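Local coordinates for amidohydrolase 3 domain-containing protein (PDB 3IGH) that probably hydrolyses carbon-nitrogen bonds other than peptide bonds, as a metal-dependent enzyme of the amidohydrolase family whose natural substrate is not established, at residues L297-V311 and V323-R336. Numbering follows the deposited sequence. Where two conformers were deposited one is given.
Sequences LIRITEKARSLGLDV and VALDVFETTGFPGR. With SO4 (sulfate ion), chain R; SO4 (sulfate ion), chain C; SO4 (sulfate ion), chain S.
Two neighbouring outer helices of the amidohydrolase TIM barrel, 294-305 and 318-331, pack side by side, and V327 of the second sets its two methyls against the first: CG2 meets L297 CB at 3.8 Å, while CG1 lies 3.5 Å from T301 OG1. Threonine suits this buried spot because its hydroxyl, beside its own backbone N (chi1 -63°), bonds back to L297 O, and its methyl still packs on T331 CG2. T331 also returns its OG1 to its own helix, at V327 O, but from a different rotamer, with OG1 between backbone N and carbonyl carbon; its methyl also meets I298 CG2. The axes of 297-305 and 323-331 cross at -47° and come within 9.8 Å. G332 is the C-prime residue of a Schellman motif, a positive-phi position glycine adopts without strain; the chain then turns back toward the barrel, where R336 N donates an almost straight bond to V311 O (3.1 Å), pairing parallel strands 310-315 and 336-337 of a beta-alpha-beta unit. F333, just past the helix end, sets CE2 against V311 CB, and its flat ring suits a guanidinium: that of R305 stacks on one face, planes 12° apart, with CD over the centre. G335 N lies over the opposite face, toward the rim, and D310 OD1 sits at the edge, 3.2 Å from F333 CZ. That carboxylate is held by Y234 and R357. R305 NH2 reaches L309 O from above the carbonyl plane (2.9 Å), while NE and NH1 grip a sulfate, probably from the crystallisation liquor.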
ATOM      1  N   LEU A 297     -24.084  -1.902  12.012  1.00 29.73           N
ATOM      2  CA  LEU A 297     -23.535  -0.866  11.138  1.00 29.13           C
ATOM      3  C   LEU A 297     -22.515   0.013  11.871  1.00 36.01           C
ATOM      4  O   LEU A 297     -21.476   0.346  11.309  1.00 28.60           O
ATOM      5  CB  LEU A 297     -24.645   0.000  10.543  1.00 27.00           C
ATOM      6  CG  LEU A 297     -25.567  -0.639   9.493  1.00 25.26           C
ATOM      7  CD1 LEU A 297     -26.866   0.155   9.432  1.00 29.25           C
ATOM      8  CD2 LEU A 297     -24.901  -0.638   8.110  1.00 26.11           C
ATOM      9  N   ILE A 298     -22.812   0.358  13.125  1.00 28.77           N
ATOM     10  CA  ILE A 298     -21.913   1.156  13.963  1.00 33.25           C
ATOM     11  C   ILE A 298     -20.635   0.396  14.270  1.00 30.53           C
ATOM     12  O   ILE A 298     -19.549   0.968  14.197  1.00 30.42           O
ATOM     13  CB  ILE A 298     -22.614   1.609  15.268  1.00 31.55           C
ATOM     14  CG1 ILE A 298     -23.685   2.638  14.929  1.00 31.62           C
ATOM     15  CG2 ILE A 298     -21.624   2.257  16.273  1.00 30.85           C
ATOM     16  CD1 ILE A 298     -24.854   2.594  15.857  1.00 37.69           C
ATOM     17  N   ARG A 299     -20.770  -0.891  14.592  1.00 27.98           N
ATOM     18  CA  ARG A 299     -19.613  -1.739  14.884  1.00 35.79           C
ATOM     19  C   ARG A 299     -18.635  -1.816  13.701  1.00 38.45           C
ATOM     20  O   ARG A 299     -17.415  -1.684  13.871  1.00 27.96           O
ATOM     21  CB  ARG A 299     -20.074  -3.142  15.285  1.00 34.14           C
ATOM     22  CG  ARG A 299     -18.945  -4.109  15.600  1.00 52.40           C
ATOM     23  CD  ARG A 299     -19.477  -5.477  15.964  1.00 76.21           C
ATOM     24  NE  ARG A 299     -19.884  -5.524  17.365  1.00 94.04           N
ATOM     25  CZ  ARG A 299     -19.198  -6.128  18.331  1.00 85.20           C
ATOM     26  NH1 ARG A 299     -19.662  -6.100  19.566  1.00 72.26           N
ATOM     27  NH2 ARG A 299     -18.060  -6.765  18.069  1.00 69.30           N
ATOM     28  N   ILE A 300     -19.170  -2.016  12.502  1.00 29.77           N
ATOM     29  CA  ILE A 300     -18.318  -2.085  11.308  1.00 29.15           C
ATOM     30  C   ILE A 300     -17.672  -0.713  11.005  1.00 25.17           C
ATOM     31  O   ILE A 300     -16.473  -0.636  10.688  1.00 30.60           O
ATOM     32  CB  ILE A 300     -19.059  -2.687  10.088  1.00 29.60           C
ATOM     33  CG1 ILE A 300     -19.581  -4.093  10.424  1.00 32.63           C
ATOM     34  CG2 ILE A 300     -18.112  -2.795   8.885  1.00 30.48           C
ATOM     35  CD1 ILE A 300     -20.582  -4.668   9.420  1.00 30.47           C
ATOM     36  N   THR A 301     -18.465   0.348  11.119  1.00 25.67           N
ATOM     37  CA  THR A 301     -17.983   1.718  10.968  1.00 26.09           C
ATOM     38  C   THR A 301     -16.802   1.994  11.916  1.00 27.36           C
ATOM     39  O   THR A 301     -15.772   2.511  11.490  1.00 25.82           O
ATOM     40  CB  THR A 301     -19.127   2.735  11.206  1.00 28.86           C
ATOM     41  OG1 THR A 301     -20.148   2.546  10.216  1.00 27.75           O
ATOM     42  CG2 THR A 301     -18.622   4.177  11.137  1.00 26.10           C
ATOM     43  N   GLU A 302     -16.940   1.611  13.184  1.00 27.70           N
ATOM     44  CA  GLU A 302     -15.867   1.827  14.164  1.00 26.41           C
ATOM     45  C   GLU A 302     -14.617   0.994  13.893  1.00 24.70           C
ATOM     46  O   GLU A 302     -13.499   1.478  14.110  1.00 27.70           O
ATOM     47  CB  GLU A 302     -16.361   1.628  15.606  1.00 28.44           C
ATOM     48  CG  GLU A 302     -17.372   2.689  16.090  1.00 26.67           C
ATOM     49  CD  GLU A 302     -16.828   4.120  16.086  1.00 36.80           C
ATOM     50  OE1 GLU A 302     -16.703   4.700  17.179  1.00 44.58           O
ATOM     51  OE2 GLU A 302     -16.546   4.684  14.997  1.00 46.70           O
ATOM     52  N   LYS A 303     -14.803  -0.245  13.438  1.00 25.39           N
ATOM     53  CA  LYS A 303     -13.695  -1.089  13.008  0.50 30.27           C
ATOM     54  C   LYS A 303     -12.918  -0.399  11.875  1.00 31.19           C
ATOM     55  O   LYS A 303     -11.683  -0.291  11.913  1.00 27.73           O
ATOM     56  CB  LYS A 303     -14.234  -2.444  12.548  0.50 27.71           C
ATOM     57  CG  LYS A 303     -13.165  -3.461  12.167  0.50 34.03           C
ATOM     58  CD  LYS A 303     -13.783  -4.746  11.602  0.50 37.73           C
ATOM     59  CE  LYS A 303     -14.581  -5.518  12.648  0.50 43.01           C
ATOM     60  NZ  LYS A 303     -13.732  -5.893  13.813  0.50 35.84           N
ATOM     61  N   ALA A 304     -13.651   0.083  10.870  1.00 25.93           N
ATOM     62  CA  ALA A 304     -13.047   0.826   9.757  1.00 25.07           C
ATOM     63  C   ALA A 304     -12.330   2.093  10.222  1.00 23.28           C
ATOM     64  O   ALA A 304     -11.215   2.367   9.791  1.00 25.71           O
ATOM     65  CB  ALA A 304     -14.113   1.186   8.730  1.00 24.32           C
ATOM     66  N   ARG A 305     -12.964   2.850  11.120  1.00 22.92           N
ATOM     67  CA  ARG A 305     -12.397   4.111  11.600  1.00 27.75           C
ATOM     68  C   ARG A 305     -11.127   3.909  12.430  1.00 29.41           C
ATOM     69  O   ARG A 305     -10.227   4.749  12.409  1.00 28.61           O
ATOM     70  CB  ARG A 305     -13.445   4.929  12.369  1.00 27.49           C
ATOM     71  CG  ARG A 305     -14.568   5.520  11.472  1.00 29.33           C
ATOM     72  CD  ARG A 305     -13.982   6.233  10.255  1.00 24.20           C
ATOM     73  NE  ARG A 305     -13.159   7.391  10.642  1.00 28.38           N
ATOM     74  CZ  ARG A 305     -12.198   7.921   9.893  1.00 41.39           C
ATOM     75  NH1 ARG A 305     -11.537   8.986  10.333  1.00 35.48           N
ATOM     76  NH2 ARG A 305     -11.908   7.405   8.701  1.00 30.45           N
ATOM     77  N   SER A 306     -11.043   2.769  13.111  1.00 30.21           N
ATOM     78  CA  SER A 306      -9.840   2.386  13.851  1.00 32.88           C
ATOM     79  C   SER A 306      -8.655   2.137  12.908  1.00 35.20           C
ATOM     80  O   SER A 306      -7.510   2.110  13.347  1.00 30.41           O
ATOM     81  CB  SER A 306     -10.096   1.159  14.744  1.00 29.86           C
ATOM     82  OG  SER A 306     -10.044  -0.066  14.018  1.00 32.17           O
ATOM     83  N   LEU A 307      -8.946   1.984  11.615  1.00 29.34           N
ATOM     84  CA  LEU A 307      -7.920   1.785  10.577  1.00 26.13           C
ATOM     85  C   LEU A 307      -7.800   2.981   9.642  1.00 30.98           C
ATOM     86  O   LEU A 307      -7.123   2.900   8.614  1.00 29.63           O
ATOM     87  CB  LEU A 307      -8.213   0.500   9.782  1.00 23.90           C
ATOM     88  CG  LEU A 307      -8.045  -0.828  10.527  1.00 34.98           C
ATOM     89  CD1 LEU A 307      -8.746  -1.961   9.776  1.00 37.06           C
ATOM     90  CD2 LEU A 307      -6.563  -1.161  10.764  1.00 38.17           C
ATOM     91  N   GLY A 308      -8.459   4.087   9.996  1.00 28.26           N
ATOM     92  CA  GLY A 308      -8.454   5.308   9.182  1.00 30.04           C
ATOM     93  C   GLY A 308      -9.132   5.142   7.828  1.00 27.17           C
ATOM     94  O   GLY A 308      -8.868   5.905   6.898  1.00 28.25           O
ATOM     95  N   LEU A 309      -9.992   4.134   7.719  1.00 26.58           N
ATOM     96  CA  LEU A 309     -10.695   3.838   6.469  1.00 27.55           C
ATOM     97  C   LEU A 309     -11.992   4.615   6.354  1.00 30.41           C
ATOM     98  O   LEU A 309     -12.656   4.896   7.366  1.00 26.86           O
ATOM     99  CB  LEU A 309     -10.971   2.334   6.354  1.00 24.54           C
ATOM    100  CG  LEU A 309      -9.770   1.440   6.043  1.00 28.75           C
ATOM    101  CD1 LEU A 309     -10.111   0.008   6.363  1.00 26.03           C
ATOM    102  CD2 LEU A 309      -9.323   1.578   4.576  1.00 24.62           C
ATOM    103  N   ASP A 310     -12.356   4.960   5.118  1.00 27.68           N
ATOM    104  CA  ASP A 310     -13.633   5.621   4.849  1.00 26.29           C
ATOM    105  C   ASP A 310     -14.785   4.626   5.032  1.00 28.44           C
ATOM    106  O   ASP A 310     -14.587   3.411   5.072  1.00 25.53           O
ATOM    107  CB  ASP A 310     -13.655   6.205   3.428  1.00 27.00           C
ATOM    108  CG  ASP A 310     -14.743   7.261   3.228  1.00 28.54           C
ATOM    109  OD1 ASP A 310     -15.328   7.744   4.220  1.00 30.70           O
ATOM    110  OD2 ASP A 310     -15.022   7.617   2.060  1.00 31.11           O
ATOM    111  N   VAL A 311     -15.989   5.145   5.191  1.00 24.41           N
ATOM    112  CA  VAL A 311     -17.168   4.308   5.348  1.00 23.37           C
ATOM    113  C   VAL A 311     -18.257   4.834   4.401  1.00 25.54           C
ATOM    114  O   VAL A 311     -18.682   5.994   4.502  1.00 29.06           O
ATOM    115  CB  VAL A 311     -17.671   4.327   6.819  1.00 25.73           C
ATOM    116  CG1 VAL A 311     -18.902   3.429   6.974  1.00 27.56           C
ATOM    117  CG2 VAL A 311     -16.536   3.906   7.786  1.00 22.49           C
ATOM    118  N   VAL A 323     -31.403   5.997   9.085  1.00 30.82           N
ATOM    119  CA  VAL A 323     -30.546   4.976   9.673  1.00 32.47           C
ATOM    120  C   VAL A 323     -29.070   5.275   9.382  1.00 36.57           C
ATOM    121  O   VAL A 323     -28.246   5.255  10.295  1.00 30.73           O
ATOM    122  CB  VAL A 323     -30.934   3.556   9.179  1.00 35.57           C
ATOM    123  CG1 VAL A 323     -29.942   2.493   9.663  1.00 29.92           C
ATOM    124  CG2 VAL A 323     -32.353   3.204   9.620  1.00 38.26           C
ATOM    125  N   ALA A 324     -28.751   5.575   8.122  1.00 30.54           N
ATOM    126  CA  ALA A 324     -27.376   5.924   7.735  1.00 29.32           C
ATOM    127  C   ALA A 324     -26.893   7.162   8.466  1.00 26.40           C
ATOM    128  O   ALA A 324     -25.758   7.191   8.966  1.00 29.62           O
ATOM    129  CB  ALA A 324     -27.254   6.125   6.211  1.00 28.59           C
ATOM    130  N   LEU A 325     -27.754   8.177   8.550  1.00 30.01           N
ATOM    131  CA  LEU A 325     -27.384   9.407   9.235  1.00 31.02           C
ATOM    132  C   LEU A 325     -27.207   9.178  10.753  1.00 33.18           C
ATOM    133  O   LEU A 325     -26.330   9.785  11.364  1.00 31.48           O
ATOM    134  CB  LEU A 325     -28.377  10.540   8.934  1.00 26.52           C
ATOM    135  CG  LEU A 325     -28.441  11.059   7.480  1.00 31.60           C
ATOM    136  CD1 LEU A 325     -29.584  12.046   7.293  1.00 33.12           C
ATOM    137  CD2 LEU A 325     -27.133  11.694   7.037  1.00 36.24           C
ATOM    138  N   ASP A 326     -28.005   8.271  11.324  1.00 31.82           N
ATOM    139  CA  ASP A 326     -27.868   7.863  12.736  1.00 32.49           C
ATOM    140  C   ASP A 326     -26.487   7.255  13.008  1.00 36.23           C
ATOM    141  O   ASP A 326     -25.855   7.570  14.021  1.00 33.41           O
ATOM    142  CB  ASP A 326     -28.958   6.854  13.132  1.00 30.98           C
ATOM    143  CG  ASP A 326     -30.322   7.502  13.374  1.00 33.64           C
ATOM    144  OD1 ASP A 326     -30.425   8.740  13.377  1.00 33.79           O
ATOM    145  OD2 ASP A 326     -31.305   6.754  13.555  1.00 38.53           O
ATOM    146  N   VAL A 327     -26.018   6.410  12.085  1.00 33.48           N
ATOM    147  CA  VAL A 327     -24.704   5.770  12.190  1.00 30.68           C
ATOM    148  C   VAL A 327     -23.593   6.821  12.193  1.00 31.40           C
ATOM    149  O   VAL A 327     -22.722   6.815  13.072  1.00 29.40           O
ATOM    150  CB  VAL A 327     -24.491   4.712  11.068  1.00 28.60           C
ATOM    151  CG1 VAL A 327     -23.098   4.100  11.134  1.00 25.17           C
ATOM    152  CG2 VAL A 327     -25.529   3.609  11.195  1.00 26.51           C
ATOM    153  N   PHE A 328     -23.655   7.753  11.240  1.00 26.72           N
ATOM    154  CA  PHE A 328     -22.658   8.813  11.142  1.00 31.76           C
ATOM    155  C   PHE A 328     -22.699   9.815  12.317  1.00 30.94           C
ATOM    156  O   PHE A 328     -21.650  10.310  12.760  1.00 34.18           O
ATOM    157  CB  PHE A 328     -22.728   9.507   9.762  1.00 26.02           C
ATOM    158  CG  PHE A 328     -22.279   8.611   8.608  1.00 25.86           C
ATOM    159  CD1 PHE A 328     -21.275   7.664   8.788  1.00 28.44           C
ATOM    160  CD2 PHE A 328     -22.853   8.738   7.344  1.00 31.45           C
ATOM    161  CE1 PHE A 328     -20.852   6.847   7.734  1.00 31.25           C
ATOM    162  CE2 PHE A 328     -22.442   7.925   6.284  1.00 29.34           C
ATOM    163  CZ  PHE A 328     -21.445   6.985   6.473  1.00 29.16           C
ATOM    164  N   GLU A 329     -23.891  10.066  12.850  1.00 34.53           N
ATOM    165  CA  GLU A 329     -24.021  10.948  14.000  1.00 35.52           C
ATOM    166  C   GLU A 329     -23.374  10.331  15.239  1.00 36.36           C
ATOM    167  O   GLU A 329     -22.565  10.989  15.897  1.00 30.96           O
ATOM    168  CB  GLU A 329     -25.484  11.284  14.284  1.00 36.75           C
ATOM    169  CG  GLU A 329     -25.654  12.291  15.414  1.00 36.82           C
ATOM    170  CD  GLU A 329     -26.995  12.171  16.128  1.00 61.71           C
ATOM    171  OE1 GLU A 329     -27.182  12.889  17.130  1.00 54.73           O
ATOM    172  OE2 GLU A 329     -27.859  11.370  15.700  1.00 53.05           O
ATOM    173  N   THR A 330     -23.686   9.062  15.511  1.00 32.53           N
ATOM    174  CA  THR A 330     -23.218   8.334  16.696  0.50 36.32           C
ATOM    175  C   THR A 330     -21.693   8.139  16.708  1.00 39.19           C
ATOM    176  O   THR A 330     -21.042   8.194  17.754  1.00 36.48           O
ATOM    177  CB  THR A 330     -23.937   6.957  16.785  0.50 38.23           C
ATOM    178  OG1 THR A 330     -25.355   7.158  16.852  0.50 35.66           O
ATOM    179  CG2 THR A 330     -23.500   6.165  17.996  0.50 37.44           C
ATOM    180  N   THR A 331     -21.130   7.884  15.528  1.00 31.01           N
ATOM    181  CA  THR A 331     -19.702   7.628  15.425  1.00 32.61           C
ATOM    182  C   THR A 331     -18.920   8.935  15.322  1.00 34.86           C
ATOM    183  O   THR A 331     -17.696   8.945  15.457  1.00 35.04           O
ATOM    184  CB  THR A 331     -19.374   6.712  14.231  1.00 30.48           C
ATOM    185  OG1 THR A 331     -19.913   7.277  13.022  1.00 32.54           O
ATOM    186  CG2 THR A 331     -19.953   5.331  14.456  1.00 32.46           C
ATOM    187  N   GLY A 332     -19.645  10.030  15.091  1.00 33.12           N
ATOM    188  CA  GLY A 332     -19.053  11.338  14.851  1.00 32.76           C
ATOM    189  C   GLY A 332     -18.202  11.403  13.597  1.00 38.02           C
ATOM    190  O   GLY A 332     -17.291  12.214  13.514  1.00 29.77           O
ATOM    191  N   PHE A 333     -18.492  10.545  12.620  1.00 29.66           N
ATOM    192  CA  PHE A 333     -17.704  10.513  11.394  1.00 32.79           C
ATOM    193  C   PHE A 333     -18.517  11.008  10.202  1.00 29.60           C
ATOM    194  O   PHE A 333     -19.558  10.433   9.899  1.00 31.59           O
ATOM    195  CB  PHE A 333     -17.145   9.105  11.131  1.00 28.91           C
ATOM    196  CG  PHE A 333     -16.464   8.962   9.791  1.00 32.49           C
ATOM    197  CD1 PHE A 333     -15.297   9.668   9.513  1.00 30.58           C
ATOM    198  CD2 PHE A 333     -16.992   8.119   8.812  1.00 28.88           C
ATOM    199  CE1 PHE A 333     -14.665   9.554   8.274  1.00 37.57           C
ATOM    200  CE2 PHE A 333     -16.351   7.976   7.571  1.00 32.37           C
ATOM    201  CZ  PHE A 333     -15.194   8.706   7.303  1.00 29.92           C
ATOM    202  N   PRO A 334     -18.037  12.067   9.520  1.00 32.62           N
ATOM    203  CA  PRO A 334     -18.706  12.511   8.298  1.00 35.13           C
ATOM    204  C   PRO A 334     -18.390  11.556   7.133  1.00 30.35           C
ATOM    205  O   PRO A 334     -17.465  11.790   6.352  1.00 33.28           O
ATOM    206  CB  PRO A 334     -18.138  13.915   8.076  1.00 34.95           C
ATOM    207  CG  PRO A 334     -16.799  13.891   8.721  1.00 42.25           C
ATOM    208  CD  PRO A 334     -16.863  12.901   9.846  1.00 36.63           C
ATOM    209  N   GLY A 335     -19.167  10.478   7.041  1.00 29.20           N
ATOM    210  CA  GLY A 335     -18.967   9.469   6.011  1.00 28.41           C
ATOM    211  C   GLY A 335     -19.603   9.823   4.681  1.00 32.31           C
ATOM    212  O   GLY A 335     -19.972  10.974   4.431  1.00 30.85           O
ATOM    213  N   ARG A 336     -19.714   8.828   3.811  1.00 27.13           N
ATOM    214  CA  ARG A 336     -20.372   9.038   2.537  1.00 22.86           C
ATOM    215  C   ARG A 336     -21.623   8.179   2.420  1.00 25.96           C
ATOM    216  O   ARG A 336     -21.690   7.079   2.978  1.00 28.99           O
ATOM    217  CB  ARG A 336     -19.403   8.863   1.343  1.00 26.71           C
ATOM    218  CG  ARG A 336     -18.579   7.604   1.341  1.00 28.61           C
ATOM    219  CD  ARG A 336     -17.663   7.511   0.104  1.00 28.32           C
ATOM    220  NE  ARG A 336     -18.406   7.280  -1.135  1.00 30.40           N
ATOM    221  CZ  ARG A 336     -17.848   7.155  -2.338  1.00 30.77           C
ATOM    222  NH1 ARG A 336     -16.529   7.224  -2.487  1.00 25.63           N
ATOM    223  NH2 ARG A 336     -18.619   6.955  -3.397  1.00 29.53           N
TER
HETATM  224  S   SO4 R 503     -15.157  -7.525  16.192  1.00115.84           S
HETATM  225  O1  SO4 R 503     -16.270  -7.475  15.246  1.00115.05           O
HETATM  226  O2  SO4 R 503     -15.603  -8.141  17.438  1.00119.51           O
HETATM  227  O3  SO4 R 503     -14.072  -8.320  15.626  1.00114.30           O
HETATM  228  O4  SO4 R 503     -14.681  -6.171  16.465  1.00108.98           O
HETATM  229  S   SO4 C   2     -12.862   9.195  13.888  1.00 48.63           S
HETATM  230  O1  SO4 C   2     -12.563  10.101  12.780  1.00 53.97           O
HETATM  231  O2  SO4 C   2     -13.841   8.208  13.458  1.00 45.34           O
HETATM  232  O3  SO4 C   2     -11.646   8.508  14.312  1.00 55.75           O
HETATM  233  O4  SO4 C   2     -13.401   9.975  14.997  1.00 49.82           O
HETATM  234  S   SO4 S 504      -8.472  10.356   9.228  0.50 66.29           S
HETATM  235  O1  SO4 S 504      -7.265  10.950   8.658  0.50 62.88           O
HETATM  236  O2  SO4 S 504      -9.112   9.508   8.232  0.50 49.25           O
HETATM  237  O3  SO4 S 504      -8.121   9.531  10.387  0.50 53.18           O
HETATM  238  O4  SO4 S 504      -9.389  11.423   9.623  0.50 45.14           O